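Local coordinates for nidogen-1 (Mus musculus, PDB 1GL4), which links the components of basement membranes by binding laminin, collagen IV and perlecan, the present fragment holding an EGF-like module and the perlecan-binding G2 beta-barrel, at residues A[102-107]-A[205-210]; A[181-186]-A[256-261]; A[128-133]-A[231-236]. One frame throughout, in Å; residues are numbered along the deposited sequence.

Contact 1: residues A[102-107]-A[205-210]; sequences LLPLAP and REYTVM
Arg205 NH1 is gripped twice, by a salt bridge to Glu190 OE2 and a hydrogen bond to Ser203 OG, while the other terminal nitrogen, NH2, comes within 3.6 Å of Pro107 CG across the contact. This is the interior of the GFP-like barrel of the G2 domain, where a polypeptide turn inside the wall meets strand 198-210. A bend at chi3 (-79°) turns the guanidinium of Arg205 so that its edge, near its own plane, faces Pro107; Tyr188 adds a cation-pi partner. Pro107 lies at the start of helix 107-115, so the arginine packs against the beginning of the internal helix.

The preceding residues form a type I beta turn, Leu102 to Leu105, closed by the bond from Leu105 N to Leu102 O at 2.9 Å. Leu102 O also bonds Tyr269 OH, and Pro104 O bonds Tyr225 OH, so two carbonyls of the buried turn are tied to the barrel wall by tyrosine hydroxyls. Tyr207 supplies the wall's other contact: with CG between its backbone N and carbonyl carbon (chi1 58°), it offers a ring face to Pro104. At the rim of that ring, Pro104 CG lies 3.7 Å from Tyr207 CE1. Nearer the middle is a CH-pi contact, with Pro104 CB 4.0 Å from the centroid of the Tyr207 ring and only 11° off the normal.

Contact 2: residues A[181-186]-A[256-261]; sequences ASVHIE and VFVLYN
Ile185 meets Val256 at its very root: Ile185 CB lies 3.9 Å from Val256 CG1. The two belong to antiparallel strands 182-195 and 248-261 of the G2 beta-barrel, at a place where the strands have parted and water fills the seam. From CB, the CG2 branch of Ile185 stays with Val256, resting 4.1 Å from the same CG1. The other branch, CG1, stands opposite the carbonyl carbon (chi1 -67°) and carries its tip along the neighbouring strand, where Ile185 CD1 reaches Val258 CG1 at 4.2 Å. Ala106 and Tyr207 also touch this isoleucine, which places it against the turn inside the barrel.

The register is Val183 with Val258 and Ile185 with Val256, yet no direct backbone bond joins them. Waters stand in for the ladder. Water 1 accepts from Val183 N and donates to Val258 O at 3.0 Å; water 3 accepts from Val256 N and donates to Ile185 O at 2.8 Å. Waters 2 and 4 lie between the remaining backbone groups of these pairs. On the outer side of strand 248-261, Phe257 stacks on an aromatic ring of another protein chain, in keeping with a binding face here. Inside, Val258 CG2 sits 3.9 Å from Val183 CB and presses closer still to the backbone, 3.4 Å from Val183 O.

Contact 3: residues A[128-133]-A[231-236]; sequences SITGGE and ITFQEC
Phe233 is the hub of the contact, its ring met by two methyl groups from the end of helix 126-130, one of them over a face. That one is Thr130 CG2, in a CH-pi contact 3.9 Å from the centroid of the Phe233 ring and 23° off its normal, shifted toward the CG side of the ring. Farther out, Ile129 CG2 approaches obliquely and reaches Phe233 CE1 at 3.6 Å. The ring gets there because CG of Phe233 occupies the crowded position between its backbone N and carbonyl carbon (chi1 51°). At its base, Phe233 CB lies 3.6 Å from Glu133 O.

Waters extend this shell. Water 7 donates to Glu133 O and accepts from Gln234 N at 3.0 Å, while water 6 donates to both Ile129 O and Glu235 OE1. The threonine hydroxyl probably helps to fix the methyl: Thr130 OG1 accepts from Gly132 N at 3.1 Å, forming an ST turn, and is also bonded to Gly126 O within the helix. With an alanine here, both OG1 and CG2 are gone, so Gly132 N would probably lose the hydroxyl acceptor of the ST turn and the covered face of Phe233 would be left with a gap.

Farther out, Glu133 OE2 makes a salt bridge to Arg41 NH2 and a hydrogen bond to Gln42 NE2, both in the EGF-like region, and Cys236 is joined to Cys29 by a disulfide. The chain turns at the helix end through a type I' turn, Thr130 to Glu133, with positive phi at Gly131 and Gly132, and enters strand 133-142 of the GFP-like barrel, beside the junction with the EGF-like module.

How the contacts relate
Contacts 1 and 2 form one continuous region of the barrel, with centres 7 Å apart. Their segments 205-210 and 181-186 lie on adjacent antiparallel strands, with Thr208 O 2.9 Å from His184 N, a probable hydrogen bond. The turn of 102-107 also reaches strand 248-261 of contact 2, where Leu103 O packs 3.5 Å from Val258 CB. Contact 3 lies on the opposite side of the chain's centre, its centre 28 Å from that of contact 1 and 31 Å from that of contact 2; strand 221-232, neighbour to 198-210, leads to it. Of the three, contact 2 comes near Arg268, a residue involved in perlecan binding, the side chains of Val258 and Arg268 being about 7 Å apart.

Contact 1: residues A[102-107]-A[205-210]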
loop_
_atom_site.group_PDB
_atom_site.type_symbol
_atom_site.label_atom_id
_atom_site.label_comp_id
_atom_site.label_asym_id
_atom_site.label_seq_id
_atom_site.Cartn_x
_atom_site.Cartn_y
_atom_site.Cartn_z
ATOM N N LEU A 102 7.239 12.458 8.903
ATOM C CA LEU A 102 6.749 11.091 8.713
ATOM C C LEU A 102 7.018 10.600 7.284
ATOM O O LEU A 102 6.781 9.432 6.959
ATOM C CB LEU A 102 5.243 11.017 8.991
ATOM C CG LEU A 102 4.754 11.377 10.400
ATOM C CD1 LEU A 102 3.237 11.350 10.430
ATOM C CD2 LEU A 102 5.331 10.404 11.414
ATOM N N LEU A 103 7.528 11.492 6.436
ATOM C CA LEU A 103 7.802 11.151 5.038
ATOM C C LEU A 103 8.630 9.892 4.786
ATOM O O LEU A 103 8.362 9.151 3.840
ATOM C CB LEU A 103 8.453 12.340 4.319
ATOM C CG LEU A 103 7.491 13.465 3.909
ATOM C CD1 LEU A 103 8.268 14.639 3.333
ATOM C CD2 LEU A 103 6.491 12.930 2.884
ATOM N N PRO A 104 9.651 9.628 5.616
ATOM C CA PRO A 104 10.458 8.424 5.382
ATOM C C PRO A 104 9.746 7.114 5.730
ATOM O O PRO A 104 10.191 6.041 5.328
ATOM C CB PRO A 104 11.679 8.637 6.286
ATOM C CG PRO A 104 11.726 10.129 6.490
ATOM C CD PRO A 104 10.271 10.483 6.639
ATOM N N LEU A 105 8.640 7.208 6.460
ATOM C CA LEU A 105 7.913 6.021 6.916
ATOM C C LEU A 105 6.940 5.358 5.942
ATOM O O LEU A 105 5.821 4.998 6.318
ATOM C CB LEU A 105 7.179 6.354 8.217
ATOM C CG LEU A 105 8.046 7.053 9.273
ATOM C CD1 LEU A 105 7.198 7.415 10.484
ATOM C CD2 LEU A 105 9.194 6.145 9.674
ATOM N N ALA A 106 7.378 5.165 4.704
ATOM C CA ALA A 106 6.552 4.527 3.689
ATOM C C ALA A 106 6.000 3.163 4.132
ATOM O O ALA A 106 4.916 2.768 3.704
ATOM C CB ALA A 106 7.348 4.372 2.400
ATOM N N PRO A 107 6.748 2.416 4.972
ATOM C CA PRO A 107 6.266 1.107 5.431
ATOM C C PRO A 107 4.919 1.146 6.159
ATOM O O PRO A 107 4.311 0.101 6.406
ATOM C CB PRO A 107 7.401 0.618 6.327
ATOM C CG PRO A 107 8.608 1.168 5.636
ATOM C CD PRO A 107 8.171 2.590 5.327
ATOM N N ARG A 205 17.940 0.191 5.861
ATOM C CA ARG A 205 17.963 0.911 4.591
ATOM C C ARG A 205 18.292 2.391 4.754
ATOM O O ARG A 205 18.302 2.924 5.863
ATOM C CB ARG A 205 16.595 0.803 3.897
ATOM C CG ARG A 205 16.059 -0.603 3.737
ATOM C CD ARG A 205 14.909 -0.635 2.727
ATOM N NE ARG A 205 13.628 -0.174 3.260
ATOM C CZ ARG A 205 12.816 -0.914 4.015
ATOM N NH1 ARG A 205 13.150 -2.159 4.343
ATOM N NH2 ARG A 205 11.646 -0.425 4.409
ATOM N N GLU A 206 18.548 3.061 3.636
ATOM C CA GLU A 206 18.849 4.483 3.680
ATOM C C GLU A 206 17.794 5.248 2.883
ATOM O O GLU A 206 17.108 4.680 2.032
ATOM C CB GLU A 206 20.245 4.761 3.103
ATOM C CG GLU A 206 20.342 4.625 1.595
ATOM C CD GLU A 206 21.672 5.116 1.031
ATOM O OE1 GLU A 206 21.758 5.280 -0.205
ATOM O OE2 GLU A 206 22.626 5.334 1.813
ATOM N N TYR A 207 17.657 6.534 3.184
ATOM C CA TYR A 207 16.716 7.397 2.488
ATOM C C TYR A 207 17.376 8.763 2.344
ATOM O O TYR A 207 18.261 9.124 3.130
ATOM C CB TYR A 207 15.392 7.493 3.260
ATOM C CG TYR A 207 15.506 8.017 4.676
ATOM C CD1 TYR A 207 15.344 9.371 4.951
ATOM C CD2 TYR A 207 15.788 7.158 5.740
ATOM C CE1 TYR A 207 15.458 9.863 6.253
ATOM C CE2 TYR A 207 15.912 7.641 7.044
ATOM C CZ TYR A 207 15.749 8.991 7.291
ATOM O OH TYR A 207 15.910 9.485 8.565
ATOM N N THR A 208 16.968 9.511 1.330
ATOM C CA THR A 208 17.556 10.819 1.081
ATOM C C THR A 208 16.599 11.961 1.358
ATOM O O THR A 208 15.430 11.897 0.985
ATOM C CB THR A 208 18.023 10.934 -0.378
ATOM O OG1 THR A 208 18.998 9.923 -0.645
ATOM C CG2 THR A 208 18.639 12.317 -0.645
ATOM N N VAL A 209 17.105 13.004 2.014
ATOM C CA VAL A 209 16.309 14.190 2.321
ATOM C C VAL A 209 16.757 15.368 1.455
ATOM O O VAL A 209 17.919 15.780 1.501
ATOM C CB VAL A 209 16.449 14.611 3.802
ATOM C CG1 VAL A 209 15.651 15.883 4.056
ATOM C CG2 VAL A 209 15.963 13.495 4.717
ATOM N N MET A 210 15.835 15.898 0.657
ATOM C CA MET A 210 16.121 17.046 -0.199
ATOM C C MET A 210 15.584 18.303 0.489
ATOM O O MET A 210 14.414 18.354 0.885
ATOM C CB MET A 210 15.459 16.873 -1.565
ATOM C CG MET A 210 15.969 15.682 -2.362
ATOM S SD MET A 210 15.158 15.548 -3.978
ATOM C CE MET A 210 16.143 16.723 -4.939
#

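Contact 2: residues A[181-186]-A[256-261]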
loop_
_atom_site.group_PDB
_atom_site.type_symbol
_atom_site.label_atom_id
_atom_site.label_comp_id
_atom_site.label_asym_id
_atom_site.label_seq_id
_atom_site.Cartn_x
_atom_site.Cartn_y
_atom_site.Cartn_z
ATOM N N ALA A 181 10.559 20.227 3.008
ATOM C CA ALA A 181 11.551 19.334 2.425
ATOM C C ALA A 181 10.848 18.127 1.804
ATOM O O ALA A 181 9.664 17.885 2.063
ATOM C CB ALA A 181 12.537 18.878 3.502
ATOM N N SER A 182 11.571 17.382 0.973
ATOM C CA SER A 182 11.022 16.190 0.332
ATOM C C SER A 182 11.941 15.004 0.635
ATOM O O SER A 182 13.071 15.197 1.088
ATOM C CB SER A 182 10.903 16.406 -1.181
ATOM O OG SER A 182 12.143 16.807 -1.741
ATOM N N VAL A 183 11.461 13.786 0.386
ATOM C CA VAL A 183 12.233 12.573 0.663
ATOM C C VAL A 183 12.224 11.574 -0.502
ATOM O O VAL A 183 11.216 11.421 -1.193
ATOM C CB VAL A 183 11.676 11.867 1.936
ATOM C CG1 VAL A 183 12.276 10.486 2.083
ATOM C CG2 VAL A 183 11.979 12.706 3.170
ATOM N N HIS A 184 13.346 10.893 -0.714
ATOM C CA HIS A 184 13.450 9.903 -1.786
ATOM C C HIS A 184 13.949 8.544 -1.296
ATOM O O HIS A 184 14.921 8.458 -0.541
ATOM C CB HIS A 184 14.383 10.391 -2.895
ATOM C CG HIS A 184 14.561 9.398 -4.004
ATOM N ND1 HIS A 184 13.516 8.972 -4.799
ATOM C CD2 HIS A 184 15.657 8.728 -4.436
ATOM C CE1 HIS A 184 13.960 8.085 -5.671
ATOM N NE2 HIS A 184 15.257 7.919 -5.472
ATOM N N ILE A 185 13.282 7.491 -1.752
ATOM C CA ILE A 185 13.616 6.118 -1.392
ATOM C C ILE A 185 13.857 5.295 -2.666
ATOM O O ILE A 185 13.012 5.254 -3.564
ATOM C CB ILE A 185 12.466 5.493 -0.555
ATOM C CG1 ILE A 185 12.379 6.196 0.806
ATOM C CG2 ILE A 185 12.687 3.994 -0.369
ATOM C CD1 ILE A 185 11.066 5.970 1.538
ATOM N N GLU A 186 15.022 4.656 -2.739
ATOM C CA GLU A 186 15.406 3.826 -3.887
ATOM C C GLU A 186 14.834 2.411 -3.758
ATOM O O GLU A 186 14.441 1.994 -2.676
ATOM C CB GLU A 186 16.931 3.718 -3.962
ATOM C CG GLU A 186 17.660 4.998 -4.328
ATOM C CD GLU A 186 17.851 5.132 -5.821
ATOM O OE1 GLU A 186 16.839 5.220 -6.551
ATOM O OE2 GLU A 186 19.019 5.139 -6.267
ATOM N N VAL A 256 8.952 3.740 -5.511
ATOM C CA VAL A 256 8.472 4.311 -4.258
ATOM C C VAL A 256 8.345 5.832 -4.330
ATOM O O VAL A 256 9.259 6.516 -4.794
ATOM C CB VAL A 256 9.416 3.958 -3.088
ATOM C CG1 VAL A 256 8.865 4.514 -1.781
ATOM C CG2 VAL A 256 9.586 2.454 -2.994
ATOM N N PHE A 257 7.204 6.346 -3.871
ATOM C CA PHE A 257 6.936 7.787 -3.851
ATOM C C PHE A 257 6.311 8.160 -2.513
ATOM O O PHE A 257 5.418 7.463 -2.029
ATOM C CB PHE A 257 5.939 8.202 -4.939
ATOM C CG PHE A 257 6.479 8.143 -6.335
ATOM C CD1 PHE A 257 6.529 6.940 -7.029
ATOM C CD2 PHE A 257 6.900 9.305 -6.975
ATOM C CE1 PHE A 257 6.987 6.892 -8.346
ATOM C CE2 PHE A 257 7.362 9.270 -8.294
ATOM C CZ PHE A 257 7.405 8.060 -8.980
ATOM N N VAL A 258 6.772 9.257 -1.919
ATOM C CA VAL A 258 6.208 9.718 -0.653
ATOM C C VAL A 258 5.967 11.217 -0.801
ATOM O O VAL A 258 6.749 11.914 -1.448
ATOM C CB VAL A 258 7.153 9.435 0.553
ATOM C CG1 VAL A 258 7.454 7.950 0.639
ATOM C CG2 VAL A 258 8.446 10.237 0.423
ATOM N N LEU A 259 4.886 11.715 -0.214
ATOM C CA LEU A 259 4.568 13.137 -0.338
ATOM C C LEU A 259 3.659 13.657 0.764
ATOM O O LEU A 259 2.759 12.958 1.207
ATOM C CB LEU A 259 3.895 13.384 -1.700
ATOM C CG LEU A 259 3.256 14.740 -2.040
ATOM C CD1 LEU A 259 3.019 14.810 -3.542
ATOM C CD2 LEU A 259 1.932 14.918 -1.298
ATOM N N TYR A 260 3.903 14.884 1.210
ATOM C CA TYR A 260 3.042 15.492 2.217
ATOM C C TYR A 260 2.608 16.850 1.691
ATOM O O TYR A 260 3.447 17.678 1.332
ATOM C CB TYR A 260 3.750 15.689 3.559
ATOM C CG TYR A 260 2.872 16.428 4.556
ATOM C CD1 TYR A 260 1.719 15.833 5.078
ATOM C CD2 TYR A 260 3.142 17.756 4.906
ATOM C CE1 TYR A 260 0.850 16.544 5.914
ATOM C CE2 TYR A 260 2.282 18.473 5.735
ATOM C CZ TYR A 260 1.140 17.862 6.235
ATOM O OH TYR A 260 0.293 18.579 7.050
ATOM N N ASN A 261 1.299 17.066 1.629
ATOM C CA ASN A 261 0.767 18.333 1.154
ATOM C C ASN A 261 0.165 19.113 2.319
ATOM O O ASN A 261 -0.799 18.677 2.954
ATOM C CB ASN A 261 -0.285 18.106 0.065
ATOM C CG ASN A 261 -0.862 19.407 -0.460
ATOM O OD1 ASN A 261 -1.766 19.989 0.140
ATOM N ND2 ASN A 261 -0.320 19.886 -1.571
HETATM O O HOH W 1 8.673 13.984 -0.376
HETATM O O HOH W 2 9.400 10.388 -2.947
HETATM O O HOH W 3 11.885 3.577 -5.467
HETATM O O HOH W 4 10.994 8.002 -3.453
#

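Contact 3: residues A[128-133]-A[231-236]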
loop_
_atom_site.group_PDB
_atom_site.type_symbol
_atom_site.label_atom_id
_atom_site.label_comp_id
_atom_site.label_asym_id
_atom_site.label_seq_id
_atom_site.Cartn_x
_atom_site.Cartn_y
_atom_site.Cartn_z
ATOM N N SER A 128 -3.163 -13.819 0.551
ATOM C CA SER A 128 -3.353 -15.252 0.347
ATOM C C SER A 128 -3.042 -16.015 1.632
ATOM O O SER A 128 -3.746 -16.960 1.986
ATOM C CB SER A 128 -2.462 -15.759 -0.795
ATOM O OG SER A 128 -2.950 -15.325 -2.065
ATOM N N ILE A 129 -2.003 -15.588 2.345
ATOM C CA ILE A 129 -1.612 -16.250 3.594
ATOM C C ILE A 129 -2.509 -15.955 4.805
ATOM O O ILE A 129 -2.863 -16.871 5.549
ATOM C CB ILE A 129 -0.159 -15.873 3.980
ATOM C CG1 ILE A 129 0.813 -16.390 2.914
ATOM C CG2 ILE A 129 0.193 -16.450 5.358
ATOM C CD1 ILE A 129 2.218 -15.825 3.053
ATOM N N THR A 130 -2.882 -14.689 5.002
ATOM C CA THR A 130 -3.683 -14.292 6.167
ATOM C C THR A 130 -5.158 -13.944 5.953
ATOM O O THR A 130 -5.918 -13.851 6.923
ATOM C CB THR A 130 -3.073 -13.060 6.863
ATOM O OG1 THR A 130 -3.313 -11.902 6.053
ATOM C CG2 THR A 130 -1.563 -13.224 7.044
ATOM N N GLY A 131 -5.564 -13.722 4.709
ATOM C CA GLY A 131 -6.946 -13.351 4.464
ATOM C C GLY A 131 -7.237 -11.959 5.013
ATOM O O GLY A 131 -8.395 -11.588 5.219
ATOM N N GLY A 132 -6.186 -11.182 5.258
ATOM C CA GLY A 132 -6.381 -9.840 5.781
ATOM C C GLY A 132 -6.788 -9.813 7.244
ATOM O O GLY A 132 -7.342 -8.827 7.722
ATOM N N GLU A 133 -6.533 -10.913 7.949
ATOM C CA GLU A 133 -6.837 -11.016 9.371
ATOM C C GLU A 133 -5.507 -11.279 10.069
ATOM O O GLU A 133 -5.045 -12.415 10.110
ATOM C CB GLU A 133 -7.798 -12.187 9.633
ATOM C CG GLU A 133 -9.150 -12.081 8.928
ATOM C CD GLU A 133 -9.972 -13.365 9.031
ATOM O OE1 GLU A 133 -9.469 -14.445 8.652
ATOM O OE2 GLU A 133 -11.126 -13.296 9.484
ATOM N N ILE A 231 4.626 -10.308 12.277
ATOM C CA ILE A 231 3.275 -10.453 11.752
ATOM C C ILE A 231 2.659 -11.769 12.243
ATOM O O ILE A 231 3.163 -12.844 11.935
ATOM C CB ILE A 231 3.328 -10.409 10.205
ATOM C CG1 ILE A 231 3.821 -9.021 9.766
ATOM C CG2 ILE A 231 1.957 -10.725 9.602
ATOM C CD1 ILE A 231 4.158 -8.903 8.291
ATOM N N THR A 232 1.570 -11.670 13.007
ATOM C CA THR A 232 0.900 -12.851 13.561
ATOM C C THR A 232 -0.509 -13.061 13.008
ATOM O O THR A 232 -1.244 -12.108 12.760
ATOM C CB THR A 232 0.826 -12.772 15.098
ATOM O OG1 THR A 232 0.219 -11.532 15.487
ATOM C CG2 THR A 232 2.225 -12.856 15.698
ATOM N N PHE A 233 -0.887 -14.321 12.834
ATOM C CA PHE A 233 -2.190 -14.656 12.268
ATOM C C PHE A 233 -2.569 -16.107 12.573
ATOM O O PHE A 233 -1.788 -16.845 13.175
ATOM C CB PHE A 233 -2.138 -14.438 10.752
ATOM C CG PHE A 233 -0.971 -15.120 10.083
ATOM C CD1 PHE A 233 -1.103 -16.400 9.547
ATOM C CD2 PHE A 233 0.268 -14.488 10.006
ATOM C CE1 PHE A 233 -0.017 -17.040 8.947
ATOM C CE2 PHE A 233 1.365 -15.120 9.407
ATOM C CZ PHE A 233 1.225 -16.396 8.878
ATOM N N GLN A 234 -3.765 -16.509 12.152
ATOM C CA GLN A 234 -4.245 -17.873 12.371
ATOM C C GLN A 234 -4.349 -18.657 11.065
ATOM O O GLN A 234 -4.737 -18.109 10.039
ATOM C CB GLN A 234 -5.624 -17.850 13.040
ATOM C CG GLN A 234 -5.639 -17.240 14.430
ATOM C CD GLN A 234 -4.916 -18.098 15.449
ATOM O OE1 GLN A 234 -5.264 -19.265 15.657
ATOM N NE2 GLN A 234 -3.906 -17.526 16.096
ATOM N N GLU A 235 -3.992 -19.938 11.115
ATOM C CA GLU A 235 -4.073 -20.820 9.951
ATOM C C GLU A 235 -4.901 -22.035 10.367
ATOM O O GLU A 235 -4.821 -22.480 11.513
ATOM C CB GLU A 235 -2.679 -21.274 9.510
ATOM C CG GLU A 235 -1.718 -20.136 9.177
ATOM C CD GLU A 235 -0.358 -20.637 8.722
ATOM O OE1 GLU A 235 -0.172 -20.867 7.505
ATOM O OE2 GLU A 235 0.525 -20.817 9.586
ATOM N N CYS A 236 -5.699 -22.571 9.452
ATOM C CA CYS A 236 -6.526 -23.723 9.793
ATOM C C CYS A 236 -5.640 -24.884 10.236
ATOM O O CYS A 236 -4.751 -25.320 9.501
ATOM C CB CYS A 236 -7.401 -24.131 8.606
ATOM S SG CYS A 236 -8.794 -25.199 9.098
HETATM O O HOH W 5 -4.940 -17.641 7.370
HETATM O O HOH W 6 -2.034 -19.625 5.371
HETATM O O HOH W 7 -6.055 -14.541 12.143
#